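Side-chain contacts in putative uncharacterized protein (Chaetomium thermophilum, PDB 5IJP), which binds inositol hexakisphosphate through the SPX domain of Vtc4, probably acting as an inositol polyphosphate sensor in phosphate homeostasis: residues 13-16 with 17-21; 68-71 with 72-75; 130-133 with 134-137. All coordinates share one frame; numbering follows the deposited sequence.

Contact 1: residues 13-16 with 17-21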
loop_
_atom_site.group_PDB
_atom_site.type_symbol
_atom_site.label_atom_id
_atom_site.label_comp_id
_atom_site.label_asym_id
_atom_site.label_seq_id
_atom_site.Cartn_x
_atom_site.Cartn_y
_atom_site.Cartn_z
ATOM N N ARG A 13 -8.418 -7.695 -7.377
ATOM C CA ARG A 13 -7.802 -8.414 -8.505
ATOM C C ARG A 13 -6.668 -7.628 -9.190
ATOM O O ARG A 13 -5.765 -8.238 -9.767
ATOM C CB ARG A 13 -8.865 -8.846 -9.527
ATOM C CG ARG A 13 -9.837 -9.908 -9.013
ATOM C CD ARG A 13 -9.544 -11.284 -9.578
ATOM N NE ARG A 13 -10.603 -12.239 -9.244
ATOM C CZ ARG A 13 -10.577 -13.059 -8.197
ATOM N NH1 ARG A 13 -9.540 -13.055 -7.368
ATOM N NH2 ARG A 13 -11.584 -13.891 -7.975
ATOM N N GLU A 14 -6.715 -6.283 -9.102
ATOM C CA GLU A 14 -5.723 -5.346 -9.636
ATOM C C GLU A 14 -4.374 -5.497 -8.900
ATOM O O GLU A 14 -3.320 -5.433 -9.538
ATOM C CB GLU A 14 -6.273 -3.902 -9.534
ATOM C CG GLU A 14 -5.277 -2.766 -9.752
ATOM C CD GLU A 14 -4.654 -2.662 -11.130
ATOM O OE1 GLU A 14 -5.405 -2.478 -12.116
ATOM O OE2 GLU A 14 -3.406 -2.720 -11.219
ATOM N N TYR A 15 -4.419 -5.710 -7.569
ATOM C CA TYR A 15 -3.236 -5.857 -6.711
ATOM C C TYR A 15 -3.036 -7.302 -6.196
ATOM O O TYR A 15 -2.095 -7.545 -5.441
ATOM C CB TYR A 15 -3.314 -4.880 -5.513
ATOM C CG TYR A 15 -3.683 -3.452 -5.856
ATOM C CD1 TYR A 15 -2.705 -2.514 -6.173
ATOM C CD2 TYR A 15 -5.005 -3.020 -5.799
ATOM C CE1 TYR A 15 -3.037 -1.192 -6.469
ATOM C CE2 TYR A 15 -5.351 -1.703 -6.096
ATOM C CZ TYR A 15 -4.363 -0.791 -6.429
ATOM O OH TYR A 15 -4.702 0.509 -6.715
ATOM N N GLN A 16 -3.914 -8.245 -6.618
ATOM C CA GLN A 16 -4.003 -9.670 -6.242
ATOM C C GLN A 16 -2.672 -10.378 -5.894
ATOM O O GLN A 16 -2.601 -11.033 -4.852
ATOM C CB GLN A 16 -4.740 -10.468 -7.335
ATOM C CG GLN A 16 -5.435 -11.733 -6.818
ATOM C CD GLN A 16 -6.013 -12.623 -7.901
ATOM O OE1 GLN A 16 -6.141 -12.246 -9.073
ATOM N NE2 GLN A 16 -6.396 -13.832 -7.519
ATOM N N TRP A 17 -1.648 -10.269 -6.760
ATOM C CA TRP A 17 -0.349 -10.934 -6.569
ATOM C C TRP A 17 0.711 -10.074 -5.854
ATOM O O TRP A 17 1.881 -10.467 -5.815
ATOM C CB TRP A 17 0.198 -11.420 -7.925
ATOM C CG TRP A 17 -0.636 -12.467 -8.597
ATOM C CD1 TRP A 17 -1.629 -12.263 -9.509
ATOM C CD2 TRP A 17 -0.513 -13.888 -8.447
ATOM N NE1 TRP A 17 -2.144 -13.468 -9.926
ATOM C CE2 TRP A 17 -1.479 -14.483 -9.288
ATOM C CE3 TRP A 17 0.316 -14.720 -7.674
ATOM C CZ2 TRP A 17 -1.641 -15.872 -9.379
ATOM C CZ3 TRP A 17 0.156 -16.094 -7.765
ATOM C CH2 TRP A 17 -0.811 -16.657 -8.608
ATOM N N HIS A 18 0.314 -8.923 -5.280
ATOM C CA HIS A 18 1.256 -8.002 -4.639
ATOM C C HIS A 18 0.976 -7.701 -3.152
ATOM O O HIS A 18 1.671 -6.866 -2.565
ATOM C CB HIS A 18 1.349 -6.705 -5.454
ATOM C CG HIS A 18 1.742 -6.938 -6.878
ATOM N ND1 HIS A 18 0.795 -7.190 -7.854
ATOM C CD2 HIS A 18 2.972 -6.994 -7.438
ATOM C CE1 HIS A 18 1.473 -7.367 -8.975
ATOM N NE2 HIS A 18 2.787 -7.259 -8.774
ATOM N N TYR A 19 0.008 -8.405 -2.535
ATOM C CA TYR A 19 -0.312 -8.242 -1.112
ATOM C C TYR A 19 0.734 -8.953 -0.240
ATOM O O TYR A 19 1.527 -9.743 -0.760
ATOM C CB TYR A 19 -1.719 -8.783 -0.804
ATOM C CG TYR A 19 -2.840 -7.893 -1.292
ATOM C CD1 TYR A 19 -3.329 -6.858 -0.499
ATOM C CD2 TYR A 19 -3.435 -8.102 -2.532
ATOM C CE1 TYR A 19 -4.370 -6.041 -0.938
ATOM C CE2 TYR A 19 -4.477 -7.294 -2.980
ATOM C CZ TYR A 19 -4.939 -6.260 -2.182
ATOM O OH TYR A 19 -5.965 -5.458 -2.620
ATOM N N ILE A 20 0.731 -8.677 1.080
ATOM C CA ILE A 20 1.653 -9.293 2.047
ATOM C C ILE A 20 1.387 -10.788 2.161
ATOM O O ILE A 20 0.226 -11.203 2.211
ATOM C CB ILE A 20 1.599 -8.670 3.478
ATOM C CG1 ILE A 20 0.842 -7.329 3.542
ATOM C CG2 ILE A 20 2.988 -8.550 4.084
ATOM C CD1 ILE A 20 -0.597 -7.470 4.028
ATOM N N ASP A 21 2.458 -11.590 2.248
ATOM C CA ASP A 21 2.339 -13.030 2.451
ATOM C C ASP A 21 2.320 -13.237 3.972
ATOM O O ASP A 21 3.259 -13.789 4.550
ATOM C CB ASP A 21 3.490 -13.792 1.760
ATOM C CG ASP A 21 3.326 -15.302 1.679
ATOM O OD1 ASP A 21 2.176 -15.786 1.795
ATOM O OD2 ASP A 21 4.340 -15.996 1.459
#
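Y15 and Y19 meet at a slant, the ring of Y19 reaching back to bring its CE2 atom 3.7 Å from Y15 CB. In both tyrosines CG stands anti to the carbonyl carbon (chi1 -47° in Y15, -74° in Y19), but the Y15 ring then leads off from the turn while the Y19 ring turns back toward it, CD2 lying 3.3 Å from Y15 O. One face of the Y15 ring is covered by CG of E14. The backbone beneath is a type I beta turn from Y15 to H18, closed by H18 N giving its hydrogen to Y15 O over 2.8 Å; it sits in the loop joining the two short helices, 3-9 and 22-30, at the start of the SPX domain. The imidazole of H18 presents its edge to Y15 O. Tyrosine suits position 19 because its ring packs while its hydroxyl bonds to the backbone N of I12; the Y15 ring stacks with F133 of helix 110-151, while Y19 meets it edge-to-face. A leucine in place of Y19 would probably leave I12 N without its hydroxyl partner and F133 without its edge-to-face neighbour.

Contact 2: residues 68-71 with 72-75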
loop_
_atom_site.group_PDB
_atom_site.type_symbol
_atom_site.label_atom_id
_atom_site.label_comp_id
_atom_site.label_asym_id
_atom_site.label_seq_id
_atom_site.Cartn_x
_atom_site.Cartn_y
_atom_site.Cartn_z
ATOM N N LYS A 68 8.088 -5.965 -2.913
ATOM C CA LYS A 68 6.970 -6.391 -3.763
ATOM C C LYS A 68 5.783 -5.426 -3.630
ATOM O O LYS A 68 5.144 -5.101 -4.634
ATOM C CB LYS A 68 6.551 -7.828 -3.401
ATOM C CG LYS A 68 5.576 -8.478 -4.384
ATOM C CD LYS A 68 5.176 -9.894 -3.965
ATOM C CE LYS A 68 4.093 -9.925 -2.911
ATOM N NZ LYS A 68 3.755 -11.313 -2.506
ATOM N N VAL A 69 5.511 -4.961 -2.396
ATOM C CA VAL A 69 4.434 -4.016 -2.083
ATOM C C VAL A 69 4.815 -2.616 -2.580
ATOM O O VAL A 69 4.020 -1.986 -3.281
ATOM C CB VAL A 69 4.070 -4.031 -0.571
ATOM C CG1 VAL A 69 2.992 -3.001 -0.245
ATOM C CG2 VAL A 69 3.628 -5.421 -0.126
ATOM N N HIS A 70 6.037 -2.149 -2.235
ATOM C CA HIS A 70 6.576 -0.839 -2.618
ATOM C C HIS A 70 6.687 -0.641 -4.134
ATOM O O HIS A 70 6.544 0.490 -4.602
ATOM C CB HIS A 70 7.920 -0.569 -1.918
ATOM C CG HIS A 70 7.816 -0.304 -0.444
ATOM N ND1 HIS A 70 8.948 -0.141 0.336
ATOM C CD2 HIS A 70 6.722 -0.178 0.347
ATOM C CE1 HIS A 70 8.510 0.079 1.566
ATOM N NE2 HIS A 70 7.178 0.064 1.621
ATOM N N ALA A 71 6.918 -1.733 -4.896
ATOM C CA ALA A 71 6.997 -1.693 -6.357
ATOM C C ALA A 71 5.607 -1.457 -6.951
ATOM O O ALA A 71 5.469 -0.604 -7.825
ATOM C CB ALA A 71 7.595 -2.983 -6.900
ATOM N N LYS A 72 4.576 -2.179 -6.449
ATOM C CA LYS A 72 3.183 -2.041 -6.895
ATOM C C LYS A 72 2.608 -0.674 -6.504
ATOM O O LYS A 72 1.837 -0.097 -7.275
ATOM C CB LYS A 72 2.311 -3.193 -6.356
ATOM C CG LYS A 72 0.893 -3.263 -6.943
ATOM C CD LYS A 72 0.858 -3.757 -8.390
ATOM C CE LYS A 72 -0.471 -3.473 -9.043
ATOM N NZ LYS A 72 -0.522 -3.994 -10.433
ATOM N N GLN A 73 3.005 -0.153 -5.320
ATOM C CA GLN A 73 2.595 1.161 -4.814
ATOM C C GLN A 73 3.118 2.273 -5.726
ATOM O O GLN A 73 2.426 3.268 -5.925
ATOM C CB GLN A 73 3.109 1.378 -3.382
ATOM C CG GLN A 73 2.242 0.736 -2.299
ATOM C CD GLN A 73 2.746 0.974 -0.889
ATOM O OE1 GLN A 73 3.690 1.735 -0.639
ATOM N NE2 GLN A 73 2.107 0.332 0.075
ATOM N N GLN A 74 4.329 2.086 -6.292
ATOM C CA GLN A 74 4.984 3.031 -7.193
ATOM C C GLN A 74 4.320 3.075 -8.570
ATOM O O GLN A 74 3.985 4.165 -9.035
ATOM C CB GLN A 74 6.484 2.704 -7.319
ATOM C CG GLN A 74 7.272 3.728 -8.129
ATOM C CD GLN A 74 8.753 3.498 -8.045
ATOM O OE1 GLN A 74 9.378 3.702 -7.000
ATOM N NE2 GLN A 74 9.349 3.088 -9.152
ATOM N N VAL A 75 4.158 1.901 -9.222
ATOM C CA VAL A 75 3.568 1.746 -10.560
ATOM C C VAL A 75 2.164 2.364 -10.629
ATOM O O VAL A 75 1.898 3.160 -11.531
ATOM C CB VAL A 75 3.600 0.268 -11.064
ATOM C CG1 VAL A 75 2.985 0.132 -12.457
ATOM C CG2 VAL A 75 5.020 -0.292 -11.059
#
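Q73 meets V69 one helical turn back, its amide nitrogen NE2 3.5 Å from the methyl CG1 of V69. The two side chains run at a slant to each other, and V69 CG1 gets there by standing anti to its own backbone N (chi1 177°). This is the close-packed side. The CG methylene of Q73 rests 3.4 Å from V69 O, the same oxygen that accepts Q73 N at 2.9 Å, almost in line with the carbonyl bond. A branched, apolar valine fits here because it is buried: it touches N137 and F141 of helix 110-151. Glutamine suits the next turn because its CG packs on F133 and its amide NE2 on V134, so the residue serves with both its aliphatic and its polar part.

Both segments belong to helix 52-97, one of the two long antiparallel helices at the core of the SPX helical bundle, and the bonds from residue i+4 back to residue i run through them unevenly. V75 N meets A71 O at 3.2 Å and nearly straight (170°), whereas K72 N to K68 O is weak at 3.5 Å.

Away from the partner helix the packing thins. H70 runs alongside Q73 in the same direction, with imidazole and amide planes 42° apart and CD2 of the histidine 3.7 Å from OE1 of the glutamine. A71 is exposed, and its lone methyl adds little packing here. V75 is exposed too, yet its CG2 leans to 3.3 Å from A71 O. The lysines end in salt bridges: K68 NZ pairs with E65 of its own helix, whereas K72 NZ reaches E14 of the loop before helix 22-30.

Contact 3: residues 130-133 with 134-137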
loop_
_atom_site.group_PDB
_atom_site.type_symbol
_atom_site.label_atom_id
_atom_site.label_comp_id
_atom_site.label_asym_id
_atom_site.label_seq_id
_atom_site.Cartn_x
_atom_site.Cartn_y
_atom_site.Cartn_z
ATOM N N LEU A 130 -6.020 2.493 -3.971
ATOM C CA LEU A 130 -4.575 2.447 -3.739
ATOM C C LEU A 130 -4.296 2.749 -2.263
ATOM O O LEU A 130 -3.433 2.105 -1.668
ATOM C CB LEU A 130 -3.827 3.432 -4.665
ATOM C CG LEU A 130 -2.300 3.554 -4.493
ATOM C CD1 LEU A 130 -1.575 2.281 -4.910
ATOM C CD2 LEU A 130 -1.764 4.720 -5.274
ATOM N N ALA A 131 -5.050 3.706 -1.673
ATOM C CA ALA A 131 -4.958 4.088 -0.259
ATOM C C ALA A 131 -5.359 2.908 0.629
ATOM O O ALA A 131 -4.758 2.718 1.685
ATOM C CB ALA A 131 -5.849 5.287 0.025
ATOM N N LYS A 132 -6.353 2.105 0.175
ATOM C CA LYS A 132 -6.833 0.893 0.845
ATOM C C LYS A 132 -5.731 -0.167 0.830
ATOM O O LYS A 132 -5.542 -0.857 1.833
ATOM C CB LYS A 132 -8.098 0.351 0.154
ATOM C CG LYS A 132 -9.384 0.540 0.953
ATOM C CD LYS A 132 -9.679 -0.649 1.874
ATOM C CE LYS A 132 -11.104 -0.661 2.383
ATOM N NZ LYS A 132 -11.355 0.406 3.389
ATOM N N PHE A 133 -4.995 -0.274 -0.303
ATOM C CA PHE A 133 -3.873 -1.198 -0.490
ATOM C C PHE A 133 -2.708 -0.804 0.420
ATOM O O PHE A 133 -2.131 -1.678 1.062
ATOM C CB PHE A 133 -3.439 -1.255 -1.970
ATOM C CG PHE A 133 -2.208 -2.086 -2.261
ATOM C CD1 PHE A 133 -2.276 -3.473 -2.296
ATOM C CD2 PHE A 133 -0.987 -1.478 -2.531
ATOM C CE1 PHE A 133 -1.138 -4.240 -2.570
ATOM C CE2 PHE A 133 0.150 -2.245 -2.808
ATOM C CZ PHE A 133 0.065 -3.621 -2.828
ATOM N N VAL A 134 -2.386 0.506 0.496
ATOM C CA VAL A 134 -1.326 1.046 1.359
ATOM C C VAL A 134 -1.698 0.783 2.836
ATOM O O VAL A 134 -0.841 0.352 3.605
ATOM C CB VAL A 134 -1.021 2.546 1.051
ATOM C CG1 VAL A 134 -0.067 3.159 2.076
ATOM C CG2 VAL A 134 -0.453 2.716 -0.357
ATOM N N GLN A 135 -2.990 0.970 3.194
ATOM C CA GLN A 135 -3.546 0.753 4.534
ATOM C C GLN A 135 -3.437 -0.710 4.991
ATOM O O GLN A 135 -2.857 -0.968 6.047
ATOM C CB GLN A 135 -5.009 1.251 4.596
ATOM C CG GLN A 135 -5.747 0.988 5.914
ATOM C CD GLN A 135 -6.654 -0.219 5.842
ATOM O OE1 GLN A 135 -7.661 -0.234 5.125
ATOM N NE2 GLN A 135 -6.329 -1.249 6.610
ATOM N N VAL A 136 -4.013 -1.651 4.208
ATOM C CA VAL A 136 -4.043 -3.083 4.525
ATOM C C VAL A 136 -2.616 -3.692 4.572
ATOM O O VAL A 136 -2.361 -4.557 5.413
ATOM C CB VAL A 136 -5.031 -3.878 3.613
ATOM C CG1 VAL A 136 -4.514 -4.048 2.185
ATOM C CG2 VAL A 136 -5.414 -5.224 4.227
ATOM N N ASN A 137 -1.691 -3.206 3.723
ATOM C CA ASN A 137 -0.315 -3.699 3.704
ATOM C C ASN A 137 0.523 -3.134 4.850
ATOM O O ASN A 137 1.270 -3.896 5.462
ATOM C CB ASN A 137 0.342 -3.490 2.343
ATOM C CG ASN A 137 -0.120 -4.481 1.297
ATOM O OD1 ASN A 137 0.598 -5.409 0.927
ATOM N ND2 ASN A 137 -1.335 -4.325 0.804
#
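With CG anti to the backbone N (chi1 175°), the ring of F133 stands out from the helix, while N137, its CG anti to the carbonyl carbon (chi1 -76°), turns its amide back toward that ring. The two therefore meet across one helical turn: ND2 sits over one face of the phenyl group, displaced toward the rim and 3.3 Å from CD1, and the ring and amide planes stand 50° apart. The same nitrogen donates to F133 O at 2.8 Å. That oxygen also receives the regular helical bond from N137 N at 3.1 Å, the two donors arriving from opposite faces of the carbonyl plane.

These residues lie midway along helix 110-151, the second long helix of the SPX bundle core, and V134, Q135 and V136 continue its i to i+4 bonding. Phenylalanine suits the buried side because its flat ring can serve the loop 13-21 and helix 52-97 at once. V134 turns CG2 to 3.3 Å from L130 O, and V136 brings CG1 to 3.4 Å from K132 O. On the exposed side K132 and Q135 run side by side, CD of the lysine 3.8 Å from OE1 of the glutamine.

N137 is buried, and an amide in such a place needs polar company. Bonding ND2 to the carbonyl of its own helix satisfies that nitrogen and is likely to fix the rotation of the amide over the F133 ring.

In the fold
Contact 1 comes first along the chain, in the loop between helices 3-9 and 22-30; contact 2 follows on helix 52-97 and contact 3 on helix 110-151, the next helix in sequence. Their centres lie about 10 to 11 Å apart, so the three form a compact triangle near the middle of the bundle. The long helices touch directly where V69 CG2 comes 3.2 Å from N137 OD1, and the loop is fastened to both, by a salt bridge to the one and by aromatic packing on the other. This joins the N-terminal helical hairpin, which supplies several residues of the inositol hexakisphosphate pocket, to the long-helix core.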